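Aspartokinase (Synechocystis, PDB 3L76) probably catalyses ATP-dependent phosphorylation of L-aspartate to 4-phospho-L-aspartate, a step toward lysine and threonine, and carries ACT domains that bind lysine and threonine. Local coordinates at residues P279-P282 / G283-S286; A285-L288 / F289-I292; I333-A336 / L337-Y340; F547-A550 / L551-N555. One frame throughout, in Å; residues are numbered along the deposited sequence.

Interaction 1 (P279-P282 / G283-S286); sequences PDRP and GVAS. With THR (threonine), chain C.
D280 and A285 grip a bound threonine from its two ends, one from each segment, round a tight turn: the ligand amino N gives a 2.9 Å hydrogen bond to D280 OD1, while A285 N at the helix start donates to its OXT over 2.8 Å at 164°. R281 to V284 form that turn, of type II; G283, its third residue, has a positive phi (106°) and is the N-cap of helix 284-294. The N-terminal end of the helix would thus probably add to the attraction for the carboxylate. This is the strand-to-helix loop of an ACT domain, and N557 OD1, Q304 OE1 and I558 N complete the hydrogen bonding of the threonine in its pocket. No hydrogen bond joins P279-P282 to G283-S286 directly; V284 packs back on the loop instead. Its torsion places CG1 anti to the backbone N (chi1 -177°) and CG2 beside that N, facing P279 and R281. R281 crosses V284 at about a right angle, its CG 3.8 Å from V284 CG2. Beyond CG the arginine is extended, and P279 CB lies over one face of its guanidinium, toward the rim. P282 packs against N557.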
ATOM      1  N   PRO A 279     -54.699 -17.493  26.987  1.00 48.75           N
ATOM      2  CA  PRO A 279     -53.754 -18.116  27.932  1.00 50.64           C
ATOM      3  C   PRO A 279     -52.328 -18.194  27.381  1.00 62.88           C
ATOM      4  O   PRO A 279     -52.128 -18.522  26.207  1.00 58.67           O
ATOM      5  CB  PRO A 279     -54.325 -19.535  28.130  1.00 40.61           C
ATOM      6  CG  PRO A 279     -55.764 -19.438  27.729  1.00 38.06           C
ATOM      7  CD  PRO A 279     -55.814 -18.395  26.642  1.00 63.70           C
ATOM      8  N   ASP A 280     -51.343 -17.904  28.225  1.00 51.40           N
ATOM      9  CA  ASP A 280     -49.946 -17.955  27.795  1.00 40.87           C
ATOM     10  C   ASP A 280     -49.322 -19.320  28.017  1.00 47.15           C
ATOM     11  O   ASP A 280     -48.541 -19.510  28.944  1.00 41.82           O
ATOM     12  CB  ASP A 280     -49.110 -16.887  28.506  1.00 46.17           C
ATOM     13  CG  ASP A 280     -47.652 -16.898  28.062  1.00 64.66           C
ATOM     14  OD1 ASP A 280     -47.353 -17.403  26.951  1.00 47.39           O
ATOM     15  OD2 ASP A 280     -46.801 -16.400  28.823  1.00 58.16           O
ATOM     16  N   ARG A 281     -49.660 -20.265  27.152  1.00 32.33           N
ATOM     17  CA  ARG A 281     -49.138 -21.616  27.246  1.00 50.71           C
ATOM     18  C   ARG A 281     -48.966 -22.197  25.847  1.00 60.75           C
ATOM     19  O   ARG A 281     -49.584 -21.722  24.905  1.00 48.64           O
ATOM     20  CB  ARG A 281     -50.100 -22.489  28.052  1.00 53.74           C
ATOM     21  CG  ARG A 281     -51.499 -22.566  27.463  1.00 58.26           C
ATOM     22  CD  ARG A 281     -52.349 -23.642  28.133  1.00 76.66           C
ATOM     23  NE  ARG A 281     -53.685 -23.688  27.543  1.00 85.65           N
ATOM     24  CZ  ARG A 281     -54.801 -23.313  28.160  1.00 87.71           C
ATOM     25  NH1 ARG A 281     -54.766 -22.883  29.416  1.00 90.98           N
ATOM     26  NH2 ARG A 281     -55.956 -23.378  27.514  1.00 61.76           N
ATOM     27  N   PRO A 282     -48.133 -23.237  25.710  1.00 64.19           N
ATOM     28  CA  PRO A 282     -47.971 -23.888  24.409  1.00 64.64           C
ATOM     29  C   PRO A 282     -49.306 -24.338  23.811  1.00 72.26           C
ATOM     30  O   PRO A 282     -50.182 -24.823  24.530  1.00 67.46           O
ATOM     31  CB  PRO A 282     -47.100 -25.105  24.740  1.00 30.99           C
ATOM     32  CG  PRO A 282     -46.351 -24.709  25.941  1.00 52.13           C
ATOM     33  CD  PRO A 282     -47.294 -23.865  26.742  1.00 51.49           C
ATOM     34  N   GLY A 283     -49.454 -24.167  22.502  1.00 46.93           N
ATOM     35  CA  GLY A 283     -50.616 -24.662  21.792  1.00 41.41           C
ATOM     36  C   GLY A 283     -51.617 -23.604  21.375  1.00 50.24           C
ATOM     37  O   GLY A 283     -52.386 -23.811  20.441  1.00 42.28           O
ATOM     38  N   VAL A 284     -51.617 -22.470  22.066  1.00 33.03           N
ATOM     39  CA  VAL A 284     -52.589 -21.428  21.791  1.00 39.87           C
ATOM     40  C   VAL A 284     -52.438 -20.858  20.374  1.00 60.77           C
ATOM     41  O   VAL A 284     -53.379 -20.916  19.571  1.00 44.58           O
ATOM     42  CB  VAL A 284     -52.516 -20.303  22.818  1.00 58.47           C
ATOM     43  CG1 VAL A 284     -53.600 -19.284  22.542  1.00 48.10           C
ATOM     44  CG2 VAL A 284     -52.673 -20.865  24.215  1.00 68.95           C
ATOM     45  N   ALA A 285     -51.266 -20.318  20.053  1.00 49.14           N
ATOM     46  CA  ALA A 285     -51.086 -19.719  18.729  1.00 45.05           C
ATOM     47  C   ALA A 285     -51.286 -20.779  17.664  1.00 43.25           C
ATOM     48  O   ALA A 285     -51.932 -20.529  16.650  1.00 36.82           O
ATOM     49  CB  ALA A 285     -49.718 -19.055  18.589  1.00 46.00           C
ATOM     50  N   SER A 286     -50.741 -21.969  17.912  1.00 39.50           N
ATOM     51  CA  SER A 286     -50.936 -23.099  17.017  1.00 52.18           C
ATOM     52  C   SER A 286     -52.403 -23.268  16.611  1.00 56.34           C
ATOM     53  O   SER A 286     -52.719 -23.284  15.424  1.00 56.65           O
ATOM     54  CB  SER A 286     -50.430 -24.382  17.662  1.00 65.56           C
ATOM     55  OG  SER A 286     -50.515 -25.456  16.749  1.00 67.28           O
TER
HETATM   56  N   THR C 601     -47.633 -18.812  24.419  1.00 26.39           N
HETATM   57  CA  THR C 601     -48.698 -19.162  23.469  1.00 42.37           C
HETATM   58  C   THR C 601     -48.294 -20.317  22.559  1.00 52.17           C
HETATM   59  O   THR C 601     -47.153 -20.805  22.631  1.00 37.35           O
HETATM   60  CB  THR C 601     -49.142 -17.951  22.627  1.00 42.93           C
HETATM   61  OG1 THR C 601     -48.038 -17.470  21.841  1.00 48.67           O
HETATM   62  CG2 THR C 601     -49.616 -16.832  23.545  1.00 32.62           C
HETATM   63  OXT THR C 601     -49.117 -20.792  21.766  1.00 35.10           O

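Interaction 2 (A285-L288 / F289-I292); sequences ASKL and FRDI. With THR (threonine), chain C.
L288 lays methyl CD1 over one face of the F289 ring, a CH-pi contact 4.2 Å from the ring centroid and 21° off the normal. Its other methyl, CD2, meets I292 CD1 at 3.3 Å, these two side chains lying alongside each other and pointing the same way. A285 CB touches the F289 ring at CE2, 4.3 Å away. On the polar flank R290 bends at chi3 (-48°), which folds the guanidinium back over the preceding turn; S286 O lies 3.8 Å above one face, toward the rim. K287 NZ and D291 OD2 form a long salt bridge of 3.9 Å. That carboxylate probably eases the proximity of K287 NZ to R290 NH2, 4.4 Å apart. Behind the side chains run four successive i+4 to i backbone bonds, from F289 N to A285 O through I292 N to L288 O, and these set the spacing of the pairs. Farther out, the F289 ring meets that of F548 with planes at about 60°, and I314 also packs on F289. Were F289 reduced to an alanine, L288 CD1 and the F548 ring would probably lose their shared aromatic partner and a gap would open between them. I333 covers K287, L288 and D291 from helix 323-333. With one apolar and one charged flank, and with A285 N of its first turn donating to the threonine carboxylate, this is the first helix of an ACT domain, whose fold is βαββαβ.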
ATOM      1  N   ALA A 285     -51.266 -20.318  20.053  1.00 49.14           N
ATOM      2  CA  ALA A 285     -51.086 -19.719  18.729  1.00 45.05           C
ATOM      3  C   ALA A 285     -51.286 -20.779  17.664  1.00 43.25           C
ATOM      4  O   ALA A 285     -51.932 -20.529  16.650  1.00 36.82           O
ATOM      5  CB  ALA A 285     -49.718 -19.055  18.589  1.00 46.00           C
ATOM      6  N   SER A 286     -50.741 -21.969  17.912  1.00 39.50           N
ATOM      7  CA  SER A 286     -50.936 -23.099  17.017  1.00 52.18           C
ATOM      8  C   SER A 286     -52.403 -23.268  16.611  1.00 56.34           C
ATOM      9  O   SER A 286     -52.719 -23.284  15.424  1.00 56.65           O
ATOM     10  CB  SER A 286     -50.430 -24.382  17.662  1.00 65.56           C
ATOM     11  OG  SER A 286     -50.515 -25.456  16.749  1.00 67.28           O
ATOM     12  N   LYS A 287     -53.299 -23.368  17.593  1.00 58.61           N
ATOM     13  CA  LYS A 287     -54.719 -23.586  17.306  1.00 67.60           C
ATOM     14  C   LYS A 287     -55.371 -22.437  16.547  1.00 58.47           C
ATOM     15  O   LYS A 287     -56.078 -22.664  15.573  1.00 52.82           O
ATOM     16  CB  LYS A 287     -55.537 -23.898  18.567  1.00 61.44           C
ATOM     17  CG  LYS A 287     -57.017 -24.076  18.248  1.00 79.54           C
ATOM     18  CD  LYS A 287     -57.755 -24.890  19.288  1.00 98.13           C
ATOM     19  CE  LYS A 287     -58.918 -25.664  18.658  1.00111.35           C
ATOM     20  NZ  LYS A 287     -58.464 -26.737  17.716  1.00103.37           N
ATOM     21  N   LEU A 288     -55.146 -21.214  17.008  1.00 45.78           N
ATOM     22  CA  LEU A 288     -55.647 -20.027  16.320  1.00 41.34           C
ATOM     23  C   LEU A 288     -55.395 -20.088  14.813  1.00 57.78           C
ATOM     24  O   LEU A 288     -56.322 -20.057  13.999  1.00 54.63           O
ATOM     25  CB  LEU A 288     -54.971 -18.771  16.868  1.00 47.44           C
ATOM     26  CG  LEU A 288     -55.783 -17.474  16.954  1.00 51.76           C
ATOM     27  CD1 LEU A 288     -54.845 -16.252  16.972  1.00 31.61           C
ATOM     28  CD2 LEU A 288     -56.800 -17.348  15.846  1.00 46.03           C
ATOM     29  N   PHE A 289     -54.129 -20.169  14.438  1.00 33.47           N
ATOM     30  CA  PHE A 289     -53.779 -19.992  13.046  1.00 54.42           C
ATOM     31  C   PHE A 289     -54.062 -21.246  12.237  1.00 53.12           C
ATOM     32  O   PHE A 289     -54.322 -21.169  11.040  1.00 48.50           O
ATOM     33  CB  PHE A 289     -52.326 -19.503  12.899  1.00 52.86           C
ATOM     34  CG  PHE A 289     -52.093 -18.137  13.497  1.00 35.05           C
ATOM     35  CD1 PHE A 289     -52.510 -16.990  12.830  1.00 31.05           C
ATOM     36  CD2 PHE A 289     -51.478 -17.998  14.728  1.00 44.72           C
ATOM     37  CE1 PHE A 289     -52.307 -15.728  13.377  1.00 33.72           C
ATOM     38  CE2 PHE A 289     -51.270 -16.739  15.288  1.00 34.63           C
ATOM     39  CZ  PHE A 289     -51.686 -15.603  14.611  1.00 31.37           C
ATOM     40  N   ARG A 290     -54.032 -22.401  12.889  1.00 53.77           N
ATOM     41  CA  ARG A 290     -54.428 -23.622  12.207  1.00 60.59           C
ATOM     42  C   ARG A 290     -55.862 -23.485  11.704  1.00 67.36           C
ATOM     43  O   ARG A 290     -56.123 -23.679  10.520  1.00 73.08           O
ATOM     44  CB  ARG A 290     -54.280 -24.846  13.107  1.00 67.76           C
ATOM     45  CG  ARG A 290     -52.869 -25.406  13.203  1.00 79.95           C
ATOM     46  CD  ARG A 290     -52.909 -26.830  13.733  1.00 92.38           C
ATOM     47  NE  ARG A 290     -53.762 -26.930  14.915  1.00100.06           N
ATOM     48  CZ  ARG A 290     -53.333 -27.261  16.129  1.00 84.46           C
ATOM     49  NH1 ARG A 290     -52.052 -27.551  16.329  1.00 90.53           N
ATOM     50  NH2 ARG A 290     -54.187 -27.312  17.142  1.00 56.57           N
ATOM     51  N   ASP A 291     -56.787 -23.125  12.594  1.00 56.01           N
ATOM     52  CA  ASP A 291     -58.186 -23.000  12.207  1.00 60.40           C
ATOM     53  C   ASP A 291     -58.390 -21.914  11.160  1.00 69.13           C
ATOM     54  O   ASP A 291     -59.093 -22.130  10.175  1.00 75.76           O
ATOM     55  CB  ASP A 291     -59.092 -22.757  13.418  1.00 70.30           C
ATOM     56  CG  ASP A 291     -59.063 -23.899  14.415  1.00 81.44           C
ATOM     57  OD1 ASP A 291     -58.628 -25.010  14.046  1.00 81.22           O
ATOM     58  OD2 ASP A 291     -59.479 -23.682  15.574  1.00104.71           O
ATOM     59  N   ILE A 292     -57.775 -20.750  11.356  1.00 64.52           N
ATOM     60  CA  ILE A 292     -57.848 -19.693  10.351  1.00 47.14           C
ATOM     61  C   ILE A 292     -57.404 -20.174   8.966  1.00 57.84           C
ATOM     62  O   ILE A 292     -58.009 -19.823   7.945  1.00 55.93           O
ATOM     63  CB  ILE A 292     -57.033 -18.465  10.755  1.00 41.69           C
ATOM     64  CG1 ILE A 292     -57.585 -17.867  12.043  1.00 43.88           C
ATOM     65  CG2 ILE A 292     -57.028 -17.418   9.631  1.00 33.82           C
ATOM     66  CD1 ILE A 292     -56.724 -16.763  12.637  1.00 52.19           C
TER
HETATM   67  N   THR C 601     -47.633 -18.812  24.419  1.00 26.39           N
HETATM   68  CA  THR C 601     -48.698 -19.162  23.469  1.00 42.37           C
HETATM   69  C   THR C 601     -48.294 -20.317  22.559  1.00 52.17           C
HETATM   70  O   THR C 601     -47.153 -20.805  22.631  1.00 37.35           O
HETATM   71  CB  THR C 601     -49.142 -17.951  22.627  1.00 42.93           C
HETATM   72  OG1 THR C 601     -48.038 -17.470  21.841  1.00 48.67           O
HETATM   73  CG2 THR C 601     -49.616 -16.832  23.545  1.00 32.62           C
HETATM   74  OXT THR C 601     -49.117 -20.792  21.766  1.00 35.10           O

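Interaction 3 (I333-A336 / L337-Y340); sequences IAPA and LRSY
R338 sends CG anti to its carbonyl carbon (chi1 -52°) and then runs extended through chi2 and chi3 (-172° and 177°), a course that lays the chain back alongside P335, both side chains pointing the same way. One face of the guanidinium lies against the A334-P335 backbone, with P335 N 3.9 Å from its plane and toward the rim, and with NH1 3.5 Å from P335 CG. NH2 comes within 4.0 Å of A334 CB. All three guanidinium nitrogens have carbonyl partners beyond the two segments: NE bonds E346 O, NH2 bonds A347 O and NH1 bonds P341 O. Those bonds fix the rotation of the flat group, while P335 and A334 support one side of it. A leucine in place of R338 would probably leave the carbonyls of P341, E346 and A347 without these donors and free the returning loop to shift. The backbone beneath is a tight, turning stretch: A336 N bonds I333 O at 2.9 Å, L337 N bonds A334 O at 2.7 Å, and R338 N bonds P335 O at 3.1 Å, each linking residues three apart. The segments follow helix 323-333 and lead toward strand 348-361 of the ACT domain; I333 packs on K287, L288 and D291 of helix 284-294, and L337 packs on V284 of that helix and on L275 and V278 of strand 271-279.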
ATOM      1  N   ILE A 333     -63.166 -19.817  17.249  1.00 55.91           N
ATOM      2  CA  ILE A 333     -62.107 -20.562  17.917  1.00 70.84           C
ATOM      3  C   ILE A 333     -61.958 -20.120  19.377  1.00 80.12           C
ATOM      4  O   ILE A 333     -61.726 -20.937  20.269  1.00 62.30           O
ATOM      5  CB  ILE A 333     -60.757 -20.342  17.233  1.00 72.67           C
ATOM      6  CG1 ILE A 333     -60.893 -20.489  15.718  1.00 96.34           C
ATOM      7  CG2 ILE A 333     -59.726 -21.303  17.791  1.00 64.46           C
ATOM      8  CD1 ILE A 333     -59.686 -19.995  14.965  1.00 96.24           C
ATOM      9  N   ALA A 334     -62.099 -18.819  19.606  1.00 53.50           N
ATOM     10  CA  ALA A 334     -61.851 -18.218  20.916  1.00 60.46           C
ATOM     11  C   ALA A 334     -62.396 -18.987  22.135  1.00 62.64           C
ATOM     12  O   ALA A 334     -61.646 -19.275  23.063  1.00 53.77           O
ATOM     13  CB  ALA A 334     -62.325 -16.746  20.942  1.00 38.05           C
ATOM     14  N   PRO A 335     -63.704 -19.295  22.153  1.00 69.43           N
ATOM     15  CA  PRO A 335     -64.251 -19.984  23.333  1.00 81.95           C
ATOM     16  C   PRO A 335     -63.472 -21.248  23.710  1.00 50.81           C
ATOM     17  O   PRO A 335     -63.354 -21.571  24.890  1.00 54.47           O
ATOM     18  CB  PRO A 335     -65.681 -20.329  22.905  1.00 73.86           C
ATOM     19  CG  PRO A 335     -66.023 -19.274  21.913  1.00 79.46           C
ATOM     20  CD  PRO A 335     -64.747 -18.998  21.155  1.00 51.33           C
ATOM     21  N   ALA A 336     -62.921 -21.933  22.720  1.00 57.66           N
ATOM     22  CA  ALA A 336     -62.112 -23.122  22.971  1.00 52.44           C
ATOM     23  C   ALA A 336     -60.804 -22.833  23.709  1.00 56.12           C
ATOM     24  O   ALA A 336     -60.147 -23.758  24.174  1.00 72.56           O
ATOM     25  CB  ALA A 336     -61.823 -23.858  21.664  1.00 54.60           C
ATOM     26  N   LEU A 337     -60.415 -21.563  23.804  1.00 45.13           N
ATOM     27  CA  LEU A 337     -59.193 -21.196  24.529  1.00 53.96           C
ATOM     28  C   LEU A 337     -59.481 -20.756  25.971  1.00 48.40           C
ATOM     29  O   LEU A 337     -58.589 -20.279  26.666  1.00 60.73           O
ATOM     30  CB  LEU A 337     -58.447 -20.076  23.798  1.00 39.36           C
ATOM     31  CG  LEU A 337     -57.405 -20.307  22.692  1.00 59.27           C
ATOM     32  CD1 LEU A 337     -57.403 -21.713  22.135  1.00 38.00           C
ATOM     33  CD2 LEU A 337     -57.574 -19.278  21.575  1.00 37.71           C
ATOM     34  N   ARG A 338     -60.724 -20.921  26.414  1.00 50.60           N
ATOM     35  CA  ARG A 338     -61.145 -20.416  27.728  1.00 68.14           C
ATOM     36  C   ARG A 338     -61.271 -21.481  28.834  1.00 48.79           C
ATOM     37  O   ARG A 338     -61.183 -22.675  28.584  1.00 64.33           O
ATOM     38  CB  ARG A 338     -62.470 -19.643  27.607  1.00 26.25           C
ATOM     39  CG  ARG A 338     -62.462 -18.562  26.538  1.00 59.27           C
ATOM     40  CD  ARG A 338     -63.725 -17.724  26.608  1.00 50.67           C
ATOM     41  NE  ARG A 338     -63.717 -16.625  25.644  1.00 47.16           N
ATOM     42  CZ  ARG A 338     -64.693 -16.366  24.774  1.00 52.31           C
ATOM     43  NH1 ARG A 338     -65.786 -17.125  24.707  1.00 36.13           N
ATOM     44  NH2 ARG A 338     -64.574 -15.334  23.956  1.00 52.79           N
ATOM     45  N   SER A 339     -61.464 -21.016  30.062  1.00 43.91           N
ATOM     46  CA  SER A 339     -61.839 -21.874  31.176  1.00 57.95           C
ATOM     47  C   SER A 339     -63.056 -22.689  30.778  1.00 67.32           C
ATOM     48  O   SER A 339     -62.951 -23.877  30.533  1.00 54.96           O
ATOM     49  CB  SER A 339     -62.196 -21.026  32.396  1.00 43.93           C
ATOM     50  OG  SER A 339     -61.124 -20.180  32.735  1.00 48.98           O
ATOM     51  N   TYR A 340     -64.221 -22.044  30.762  1.00 82.06           N
ATOM     52  CA  TYR A 340     -65.405 -22.604  30.116  1.00 84.20           C
ATOM     53  C   TYR A 340     -65.731 -21.717  28.923  1.00 70.91           C
ATOM     54  O   TYR A 340     -65.415 -20.528  28.942  1.00 49.61           O
ATOM     55  CB  TYR A 340     -66.605 -22.749  31.087  1.00 37.73           C
ATOM     56  CG  TYR A 340     -66.923 -21.561  31.992  1.00 30.98           C
ATOM     57  CD1 TYR A 340     -68.139 -20.876  31.874  1.00 52.58           C
ATOM     58  CD2 TYR A 340     -66.043 -21.158  32.995  1.00 53.34           C
ATOM     59  CE1 TYR A 340     -68.459 -19.798  32.709  1.00 31.80           C
ATOM     60  CE2 TYR A 340     -66.349 -20.081  33.845  1.00 68.57           C
ATOM     61  CZ  TYR A 340     -67.555 -19.406  33.699  1.00 76.65           C
ATOM     62  OH  TYR A 340     -67.854 -18.353  34.552  1.00 61.41           O
TER

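Interaction 4 (F547-A550 / L551-N555); sequences FFAA and LAQEN
F547-A550 and L551-N555 meet as successive turns of helix 543-552, joined by A552 N to F548 O (3.1 Å), Q553 N to A549 O (3.0 Å) and weak bonds from L551 N to both F547 O and F548 O, before a Schellman motif ends the helix, its C-prime residue N555, with positive phi (51°), donating from N to A552 O at 2.6 Å and the next residue bonding L551 O. Among the side chains, F547 turns its ring toward L551, CE1 lying 4.1 Å from methyl CD1; the two cross at a slant. CG of F547 stands anti to the backbone N (chi1 -177°), which swings the ring outward beside the helix, where CE1 meets that methyl. L551 CG in turn lies 3.7 Å from F547 O, so both the ring and the carbonyl of F547 border this leucine. On the outer side Q553 is extended beyond CG, and its NE2 passes 4.3 Å from A549 CB. A549, A550 and A552 are small, which is consistent with the close approach of neighbouring elements. A549 touches S286 and R290 of helix 284-294; F547, F548 and L551 rest on C570 of strand 567-573; and A550 and L551 meet A587 and A580 of helix 577-587, so that this ACT-domain helix packs against strand 567-573 and helices 284-294 and 577-587.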
ATOM      1  N   PHE A 547     -45.561 -23.624  11.453  1.00 52.67           N
ATOM      2  CA  PHE A 547     -44.424 -23.255  12.290  1.00 58.61           C
ATOM      3  C   PHE A 547     -44.787 -23.339  13.788  1.00 69.01           C
ATOM      4  O   PHE A 547     -44.108 -24.018  14.566  1.00 57.62           O
ATOM      5  CB  PHE A 547     -43.928 -21.855  11.875  1.00 56.65           C
ATOM      6  CG  PHE A 547     -42.710 -21.377  12.619  1.00 32.19           C
ATOM      7  CD1 PHE A 547     -41.868 -22.267  13.267  1.00 32.14           C
ATOM      8  CD2 PHE A 547     -42.405 -20.025  12.663  1.00 30.66           C
ATOM      9  CE1 PHE A 547     -40.752 -21.814  13.959  1.00 40.43           C
ATOM     10  CE2 PHE A 547     -41.285 -19.561  13.353  1.00 40.93           C
ATOM     11  CZ  PHE A 547     -40.458 -20.456  13.998  1.00 44.97           C
ATOM     12  N   PHE A 548     -45.868 -22.671  14.182  1.00 54.87           N
ATOM     13  CA  PHE A 548     -46.313 -22.679  15.577  1.00 54.20           C
ATOM     14  C   PHE A 548     -46.710 -24.074  16.060  1.00 60.26           C
ATOM     15  O   PHE A 548     -46.478 -24.431  17.211  1.00 54.81           O
ATOM     16  CB  PHE A 548     -47.486 -21.724  15.776  1.00 39.75           C
ATOM     17  CG  PHE A 548     -47.230 -20.340  15.281  1.00 42.14           C
ATOM     18  CD1 PHE A 548     -45.941 -19.820  15.265  1.00 48.47           C
ATOM     19  CD2 PHE A 548     -48.277 -19.548  14.831  1.00 55.80           C
ATOM     20  CE1 PHE A 548     -45.696 -18.533  14.805  1.00 40.31           C
ATOM     21  CE2 PHE A 548     -48.042 -18.255  14.375  1.00 52.82           C
ATOM     22  CZ  PHE A 548     -46.749 -17.746  14.372  1.00 33.38           C
ATOM     23  N   ALA A 549     -47.315 -24.860  15.179  1.00 71.19           N
ATOM     24  CA  ALA A 549     -47.713 -26.210  15.543  1.00 73.19           C
ATOM     25  C   ALA A 549     -46.480 -27.051  15.822  1.00 81.17           C
ATOM     26  O   ALA A 549     -46.484 -27.913  16.695  1.00 73.83           O
ATOM     27  CB  ALA A 549     -48.543 -26.834  14.449  1.00 51.62           C
ATOM     28  N   ALA A 550     -45.418 -26.783  15.074  1.00 78.22           N
ATOM     29  CA  ALA A 550     -44.173 -27.519  15.217  1.00 60.84           C
ATOM     30  C   ALA A 550     -43.566 -27.308  16.602  1.00 69.39           C
ATOM     31  O   ALA A 550     -43.005 -28.234  17.188  1.00 72.72           O
ATOM     32  CB  ALA A 550     -43.193 -27.099  14.134  1.00 51.93           C
ATOM     33  N   LEU A 551     -43.682 -26.089  17.123  1.00 43.92           N
ATOM     34  CA  LEU A 551     -43.119 -25.774  18.429  1.00 67.95           C
ATOM     35  C   LEU A 551     -43.993 -26.319  19.561  1.00 78.59           C
ATOM     36  O   LEU A 551     -43.493 -26.750  20.596  1.00 74.93           O
ATOM     37  CB  LEU A 551     -42.942 -24.265  18.586  1.00 61.79           C
ATOM     38  CG  LEU A 551     -42.035 -23.556  17.583  1.00 64.46           C
ATOM     39  CD1 LEU A 551     -42.149 -22.057  17.753  1.00 59.41           C
ATOM     40  CD2 LEU A 551     -40.592 -24.004  17.725  1.00 41.41           C
ATOM     41  N   ALA A 552     -45.303 -26.295  19.359  1.00 62.21           N
ATOM     42  CA  ALA A 552     -46.221 -26.781  20.364  1.00 67.06           C
ATOM     43  C   ALA A 552     -46.093 -28.289  20.552  1.00 83.58           C
ATOM     44  O   ALA A 552     -46.163 -28.778  21.684  1.00 76.15           O
ATOM     45  CB  ALA A 552     -47.651 -26.400  20.007  1.00 62.01           C
ATOM     46  N   GLN A 553     -45.905 -29.015  19.445  1.00 88.62           N
ATOM     47  CA  GLN A 553     -45.787 -30.476  19.478  1.00 84.73           C
ATOM     48  C   GLN A 553     -44.576 -30.899  20.288  1.00 78.18           C
ATOM     49  O   GLN A 553     -44.490 -32.029  20.758  1.00113.60           O
ATOM     50  CB  GLN A 553     -45.703 -31.061  18.065  1.00 86.29           C
ATOM     51  CG  GLN A 553     -46.953 -30.841  17.227  1.00115.59           C
ATOM     52  CD  GLN A 553     -46.738 -31.153  15.757  1.00131.29           C
ATOM     53  OE1 GLN A 553     -45.633 -31.486  15.336  1.00131.53           O
ATOM     54  NE2 GLN A 553     -47.798 -31.038  14.966  1.00138.51           N
ATOM     55  N   GLU A 554     -43.638 -29.978  20.444  1.00 86.55           N
ATOM     56  CA  GLU A 554     -42.470 -30.197  21.276  1.00 81.70           C
ATOM     57  C   GLU A 554     -42.681 -29.568  22.641  1.00 72.42           C
ATOM     58  O   GLU A 554     -41.748 -29.459  23.418  1.00 65.30           O
ATOM     59  CB  GLU A 554     -41.228 -29.593  20.611  1.00 70.71           C
ATOM     60  CG  GLU A 554     -40.572 -30.523  19.618  1.00 76.73           C
ATOM     61  CD  GLU A 554     -39.858 -31.650  20.316  1.00 89.70           C
ATOM     62  OE1 GLU A 554     -40.151 -32.820  20.005  1.00 98.17           O
ATOM     63  OE2 GLU A 554     -39.018 -31.359  21.198  1.00 86.17           O
ATOM     64  N   ASN A 555     -43.915 -29.155  22.916  1.00 68.40           N
ATOM     65  CA  ASN A 555     -44.259 -28.439  24.143  1.00 75.39           C
ATOM     66  C   ASN A 555     -43.331 -27.254  24.395  1.00 75.49           C
ATOM     67  O   ASN A 555     -42.727 -27.127  25.456  1.00 66.02           O
ATOM     68  CB  ASN A 555     -44.284 -29.382  25.351  1.00 82.94           C
ATOM     69  CG  ASN A 555     -45.048 -28.800  26.525  1.00 96.79           C
ATOM     70  OD1 ASN A 555     -44.925 -27.621  26.844  1.00110.54           O
ATOM     71  ND2 ASN A 555     -45.844 -29.628  27.171  1.00127.33           N
TER

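The contacts run in series along the chain, except that interactions 1 and 2 overlap at A285 and S286; none nests in another, and each joins two adjoining segments of one continuous stretch. Interaction 1 closes the loop between strand 271-279 and helix 284-294, and interaction 2 continues up that helix. Interaction 3 closes the turn after helix 323-333 and returns to both: L337 packs on P279 and V284, while I333 packs on L288 and D291. Interaction 4 ends helix 543-552 in another ACT domain, yet A552 and N555 reach G283 and P282, and A549 meets S286. Helix 284-294, which carries interaction 2 and part of interaction 1, thus touches both interaction 3 and interaction 4, which stay about 11 Å apart at their nearest atoms.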